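Local coordinates for cobalamin biosynthesis protein CobN (Mycobacterium tuberculosis, PDB 7C6O), which is the large, catalytic subunit of cobaltochelatase, the enzyme that inserts cobalt into the corrin ring during cobalamin biosynthesis, at residues N446-W458 against D484-A497. Numbering follows the deposited sequence.
Sequences NPIRVSAKEYRDW and DRSHDPDGEIVIAA
The guanidinium of R449 has V494 CG2 over one face, 4.2 Å above the plane and toward the rim, while its edge is turned to E492. R449 NE meets E492 OE1 at 2.8 Å, nearly straight at 169° and within the guanidinium plane, yet it reaches that oxygen from above the carboxylate plane. A bend at chi3 (76°) sets the group this way, with D484 of strand 483-484 close by as a second carboxylate of the salt-bridge network, although R449 NH2 and D484 OD2 lie too close for their positions to be trusted. The ring of Y455 carries I493 CD1 over one face in a CH-pi contact, 4.0 Å from the centroid; its hydroxyl is hydrogen-bonded to H530. An antiparallel pair sends successive residues to opposite faces: here R449 and E492 share one, and on the other V450 CG2 packs on I495 CD1 at 3.7 Å, beside I448 and I493, partly covered by helix 530-539. Backbone bonds join I448 with I495 and V450 with I493 in both directions; one more, A452 N to G491 O, links the first helical turn to the end of the D488-G491 turn. S451 OG caps that helix, accepting from E454 N at 3.0 Å. Strand 448-451 is thus an edge strand of a mixed sheet, antiparallel to 492-495, whose other flank 483-484 takes, and it passes directly into an N-capped helix.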
loop_
_atom_site.group_PDB
_atom_site.type_symbol
_atom_site.label_atom_id
_atom_site.label_comp_id
_atom_site.label_asym_id
_atom_site.label_seq_id
_atom_site.Cartn_x
_atom_site.Cartn_y
_atom_site.Cartn_z
ATOM N N ASN A 446 -35.178 17.488 -0.490
ATOM C CA ASN A 446 -34.728 16.218 -1.054
ATOM C C ASN A 446 -33.192 16.086 -1.041
ATOM O O ASN A 446 -32.678 15.055 -0.608
ATOM C CB ASN A 446 -35.298 16.030 -2.469
ATOM C CG ASN A 446 -34.345 15.298 -3.395
ATOM O OD1 ASN A 446 -33.788 15.891 -4.320
ATOM N ND2 ASN A 446 -34.155 14.007 -3.153
ATOM N N PRO A 447 -32.451 17.101 -1.496
ATOM C CA PRO A 447 -31.009 17.091 -1.249
ATOM C C PRO A 447 -30.688 17.714 0.099
ATOM O O PRO A 447 -31.385 18.602 0.592
ATOM C CB PRO A 447 -30.456 17.941 -2.401
ATOM C CG PRO A 447 -31.515 18.939 -2.633
ATOM C CD PRO A 447 -32.831 18.250 -2.345
ATOM N N ILE A 448 -29.614 17.213 0.708
ATOM C CA ILE A 448 -29.200 17.710 2.013
ATOM C C ILE A 448 -28.668 19.128 1.867
ATOM O O ILE A 448 -28.009 19.467 0.875
ATOM C CB ILE A 448 -28.155 16.769 2.636
ATOM C CG1 ILE A 448 -28.805 15.438 3.012
ATOM C CG2 ILE A 448 -27.499 17.401 3.858
ATOM C CD1 ILE A 448 -28.720 14.385 1.936
ATOM N N ARG A 449 -28.976 19.975 2.848
ATOM C CA ARG A 449 -28.565 21.373 2.835
ATOM C C ARG A 449 -27.891 21.698 4.160
ATOM O O ARG A 449 -28.500 21.541 5.224
ATOM C CB ARG A 449 -29.766 22.291 2.591
ATOM C CG ARG A 449 -30.691 21.791 1.488
ATOM C CD ARG A 449 -31.921 22.661 1.336
ATOM N NE ARG A 449 -31.619 23.910 0.648
ATOM C CZ ARG A 449 -31.694 24.073 -0.668
ATOM N NH1 ARG A 449 -32.065 23.064 -1.443
ATOM N NH2 ARG A 449 -31.400 25.245 -1.208
ATOM N N VAL A 450 -26.635 22.134 4.095
ATOM C CA VAL A 450 -25.871 22.554 5.266
ATOM C C VAL A 450 -25.789 24.072 5.256
ATOM O O VAL A 450 -25.355 24.667 4.261
ATOM C CB VAL A 450 -24.463 21.932 5.281
ATOM C CG1 VAL A 450 -23.656 22.473 6.455
ATOM C CG2 VAL A 450 -24.551 20.415 5.345
ATOM N N SER A 451 -26.204 24.699 6.355
ATOM C CA SER A 451 -26.182 26.151 6.426
ATOM C C SER A 451 -24.746 26.657 6.427
ATOM O O SER A 451 -23.854 26.047 7.024
ATOM C CB SER A 451 -26.918 26.643 7.674
ATOM O OG SER A 451 -26.021 26.897 8.739
ATOM N N ALA A 452 -24.525 27.779 5.737
ATOM C CA ALA A 452 -23.190 28.367 5.682
ATOM C C ALA A 452 -22.688 28.745 7.068
ATOM O O ALA A 452 -21.483 28.669 7.332
ATOM C CB ALA A 452 -23.194 29.592 4.768
ATOM N N LYS A 453 -23.594 29.147 7.962
ATOM C CA LYS A 453 -23.192 29.525 9.313
ATOM C C LYS A 453 -22.629 28.332 10.075
ATOM O O LYS A 453 -21.565 28.425 10.699
ATOM C CB LYS A 453 -24.385 30.132 10.055
ATOM C CG LYS A 453 -24.128 30.448 11.518
ATOM C CD LYS A 453 -22.957 31.401 11.686
ATOM C CE LYS A 453 -22.970 32.044 13.063
ATOM N NZ LYS A 453 -23.138 31.031 14.142
ATOM N N GLU A 454 -23.332 27.197 10.038
ATOM C CA GLU A 454 -22.846 26.017 10.744
ATOM C C GLU A 454 -21.564 25.489 10.115
ATOM O O GLU A 454 -20.665 25.025 10.825
ATOM C CB GLU A 454 -23.920 24.929 10.760
ATOM C CG GLU A 454 -25.199 25.332 11.469
ATOM C CD GLU A 454 -26.142 24.163 11.658
ATOM O OE1 GLU A 454 -25.654 23.045 11.919
ATOM O OE2 GLU A 454 -27.369 24.360 11.539
ATOM N N TYR A 455 -21.464 25.547 8.785
ATOM C CA TYR A 455 -20.235 25.115 8.130
ATOM C C TYR A 455 -19.060 25.984 8.558
ATOM O O TYR A 455 -17.986 25.474 8.898
ATOM C CB TYR A 455 -20.390 25.141 6.609
ATOM C CG TYR A 455 -19.081 24.844 5.916
ATOM C CD1 TYR A 455 -18.612 23.541 5.815
ATOM C CD2 TYR A 455 -18.291 25.869 5.407
ATOM C CE1 TYR A 455 -17.402 23.261 5.208
ATOM C CE2 TYR A 455 -17.078 25.599 4.799
ATOM C CZ TYR A 455 -16.641 24.293 4.700
ATOM O OH TYR A 455 -15.435 24.012 4.097
ATOM N N ARG A 456 -19.250 27.306 8.547
ATOM C CA ARG A 456 -18.177 28.213 8.943
ATOM C C ARG A 456 -17.780 28.002 10.398
ATOM O O ARG A 456 -16.595 28.082 10.742
ATOM C CB ARG A 456 -18.604 29.664 8.710
ATOM C CG ARG A 456 -17.498 30.677 8.955
ATOM C CD ARG A 456 -18.003 32.091 8.755
ATOM N NE ARG A 456 -18.879 32.521 9.840
ATOM C CZ ARG A 456 -19.916 33.335 9.676
ATOM N NH1 ARG A 456 -20.215 33.790 8.465
ATOM N NH2 ARG A 456 -20.661 33.685 10.717
ATOM N N ASP A 457 -18.757 27.734 11.271
ATOM C CA ASP A 457 -18.440 27.481 12.673
ATOM C C ASP A 457 -17.512 26.280 12.823
ATOM O O ASP A 457 -16.591 26.299 13.648
ATOM C CB ASP A 457 -19.722 27.273 13.482
ATOM C CG ASP A 457 -20.479 28.570 13.728
ATOM O OD1 ASP A 457 -19.879 29.659 13.586
ATOM O OD2 ASP A 457 -21.679 28.498 14.073
ATOM N N TRP A 458 -17.729 25.225 12.029
ATOM C CA TRP A 458 -16.802 24.098 12.052
ATOM C C TRP A 458 -15.497 24.450 11.351
ATOM O O TRP A 458 -14.410 24.141 11.851
ATOM C CB TRP A 458 -17.419 22.858 11.398
ATOM C CG TRP A 458 -16.354 21.845 11.068
ATOM C CD1 TRP A 458 -15.776 20.958 11.927
ATOM C CD2 TRP A 458 -15.710 21.654 9.801
ATOM N NE1 TRP A 458 -14.824 20.212 11.270
ATOM C CE2 TRP A 458 -14.762 20.622 9.964
ATOM C CE3 TRP A 458 -15.849 22.250 8.542
ATOM C CZ2 TRP A 458 -13.959 20.171 8.918
ATOM C CZ3 TRP A 458 -15.048 21.800 7.503
ATOM C CH2 TRP A 458 -14.115 20.770 7.699
ATOM N N ASP A 484 -26.410 27.197 -2.614
ATOM C CA ASP A 484 -27.702 27.758 -2.980
ATOM C C ASP A 484 -27.987 28.974 -2.112
ATOM O O ASP A 484 -27.842 28.916 -0.886
ATOM C CB ASP A 484 -28.818 26.725 -2.823
ATOM C CG ASP A 484 -30.156 27.234 -3.328
ATOM O OD1 ASP A 484 -30.172 28.218 -4.099
ATOM O OD2 ASP A 484 -31.196 26.657 -2.949
ATOM N N ARG A 485 -28.390 30.071 -2.751
ATOM C CA ARG A 485 -28.762 31.294 -2.053
ATOM C C ARG A 485 -30.260 31.573 -2.139
ATOM O O ARG A 485 -30.690 32.708 -1.908
ATOM C CB ARG A 485 -27.965 32.478 -2.598
ATOM C CG ARG A 485 -26.872 32.964 -1.664
ATOM C CD ARG A 485 -25.485 32.581 -2.143
ATOM N NE ARG A 485 -24.463 32.968 -1.174
ATOM C CZ ARG A 485 -23.155 32.883 -1.390
ATOM N NH1 ARG A 485 -22.703 32.427 -2.549
ATOM N NH2 ARG A 485 -22.298 33.256 -0.448
ATOM N N SER A 486 -31.063 30.559 -2.463
ATOM C CA SER A 486 -32.502 30.733 -2.619
ATOM C C SER A 486 -33.191 30.919 -1.272
ATOM O O SER A 486 -33.724 31.995 -0.984
ATOM C CB SER A 486 -33.105 29.539 -3.361
ATOM O OG SER A 486 -32.499 29.377 -4.631
ATOM N N HIS A 487 -33.195 29.873 -0.446
ATOM C CA HIS A 487 -33.798 29.956 0.879
ATOM C C HIS A 487 -33.042 30.957 1.742
ATOM O O HIS A 487 -33.551 32.044 2.034
ATOM C CB HIS A 487 -33.822 28.580 1.550
ATOM N N ASP A 488 -31.825 30.604 2.149
ATOM C CA ASP A 488 -30.990 31.508 2.931
ATOM C C ASP A 488 -30.096 32.319 2.000
ATOM O O ASP A 488 -29.375 31.736 1.180
ATOM C CB ASP A 488 -30.134 30.730 3.923
ATOM C CG ASP A 488 -29.520 31.617 4.993
ATOM O OD1 ASP A 488 -28.981 32.691 4.656
ATOM O OD2 ASP A 488 -29.581 31.235 6.181
ATOM N N PRO A 489 -30.119 33.653 2.085
ATOM C CA PRO A 489 -29.236 34.456 1.224
ATOM C C PRO A 489 -27.774 34.383 1.622
ATOM O O PRO A 489 -26.915 34.784 0.827
ATOM C CB PRO A 489 -29.784 35.883 1.384
ATOM C CG PRO A 489 -31.134 35.727 2.033
ATOM C CD PRO A 489 -31.036 34.493 2.870
ATOM N N ASP A 490 -27.462 33.903 2.825
ATOM C CA ASP A 490 -26.073 33.744 3.236
ATOM C C ASP A 490 -25.458 32.442 2.743
ATOM O O ASP A 490 -24.234 32.285 2.821
ATOM C CB ASP A 490 -25.962 33.829 4.761
ATOM C CG ASP A 490 -26.244 35.224 5.287
ATOM O OD1 ASP A 490 -25.859 36.203 4.611
ATOM O OD2 ASP A 490 -26.854 35.344 6.372
ATOM N N GLY A 491 -26.268 31.512 2.242
ATOM C CA GLY A 491 -25.734 30.323 1.611
ATOM C C GLY A 491 -26.099 29.013 2.277
ATOM O O GLY A 491 -26.182 28.919 3.506
ATOM N N GLU A 492 -26.330 27.992 1.455
ATOM C CA GLU A 492 -26.487 26.618 1.909
ATOM C C GLU A 492 -25.704 25.722 0.965
ATOM O O GLU A 492 -25.840 25.844 -0.255
ATOM C CB GLU A 492 -27.959 26.189 1.934
ATOM C CG GLU A 492 -28.770 26.733 3.096
ATOM C CD GLU A 492 -30.226 26.308 3.027
ATOM O OE1 GLU A 492 -30.789 26.298 1.911
ATOM O OE2 GLU A 492 -30.802 25.975 4.084
ATOM N N ILE A 493 -24.884 24.836 1.521
ATOM C CA ILE A 493 -24.144 23.868 0.721
ATOM C C ILE A 493 -25.048 22.667 0.481
ATOM O O ILE A 493 -25.500 22.019 1.431
ATOM C CB ILE A 493 -22.836 23.454 1.410
ATOM C CG1 ILE A 493 -21.955 24.683 1.650
ATOM C CG2 ILE A 493 -22.091 22.436 0.561
ATOM C CD1 ILE A 493 -20.682 24.390 2.418
ATOM N N VAL A 494 -25.320 22.377 -0.790
ATOM C CA VAL A 494 -26.258 21.329 -1.174
ATOM C C VAL A 494 -25.491 20.035 -1.404
ATOM O O VAL A 494 -24.519 20.002 -2.171
ATOM C CB VAL A 494 -27.047 21.734 -2.432
ATOM C CG1 VAL A 494 -28.082 20.675 -2.773
ATOM C CG2 VAL A 494 -27.710 23.087 -2.227
ATOM N N ILE A 495 -25.933 18.965 -0.748
ATOM C CA ILE A 495 -25.256 17.675 -0.784
ATOM C C ILE A 495 -26.238 16.637 -1.304
ATOM O O ILE A 495 -27.253 16.354 -0.656
ATOM C CB ILE A 495 -24.718 17.276 0.599
ATOM C CG1 ILE A 495 -23.719 18.322 1.101
ATOM C CG2 ILE A 495 -24.080 15.895 0.541
ATOM C CD1 ILE A 495 -23.487 18.270 2.588
ATOM N N ALA A 496 -25.938 16.073 -2.470
ATOM C CA ALA A 496 -26.755 15.006 -3.029
ATOM C C ALA A 496 -26.427 13.692 -2.335
ATOM O O ALA A 496 -25.255 13.328 -2.198
ATOM C CB ALA A 496 -26.522 14.888 -4.535
ATOM N N ALA A 497 -27.462 12.983 -1.893
ATOM C CA ALA A 497 -27.279 11.704 -1.224
ATOM C C ALA A 497 -28.603 10.957 -1.225
ATOM O O ALA A 497 -29.675 11.567 -1.264
ATOM C CB ALA A 497 -26.767 11.877 0.211
HETATM O O HOH W 1 -32.434 12.298 -2.596
#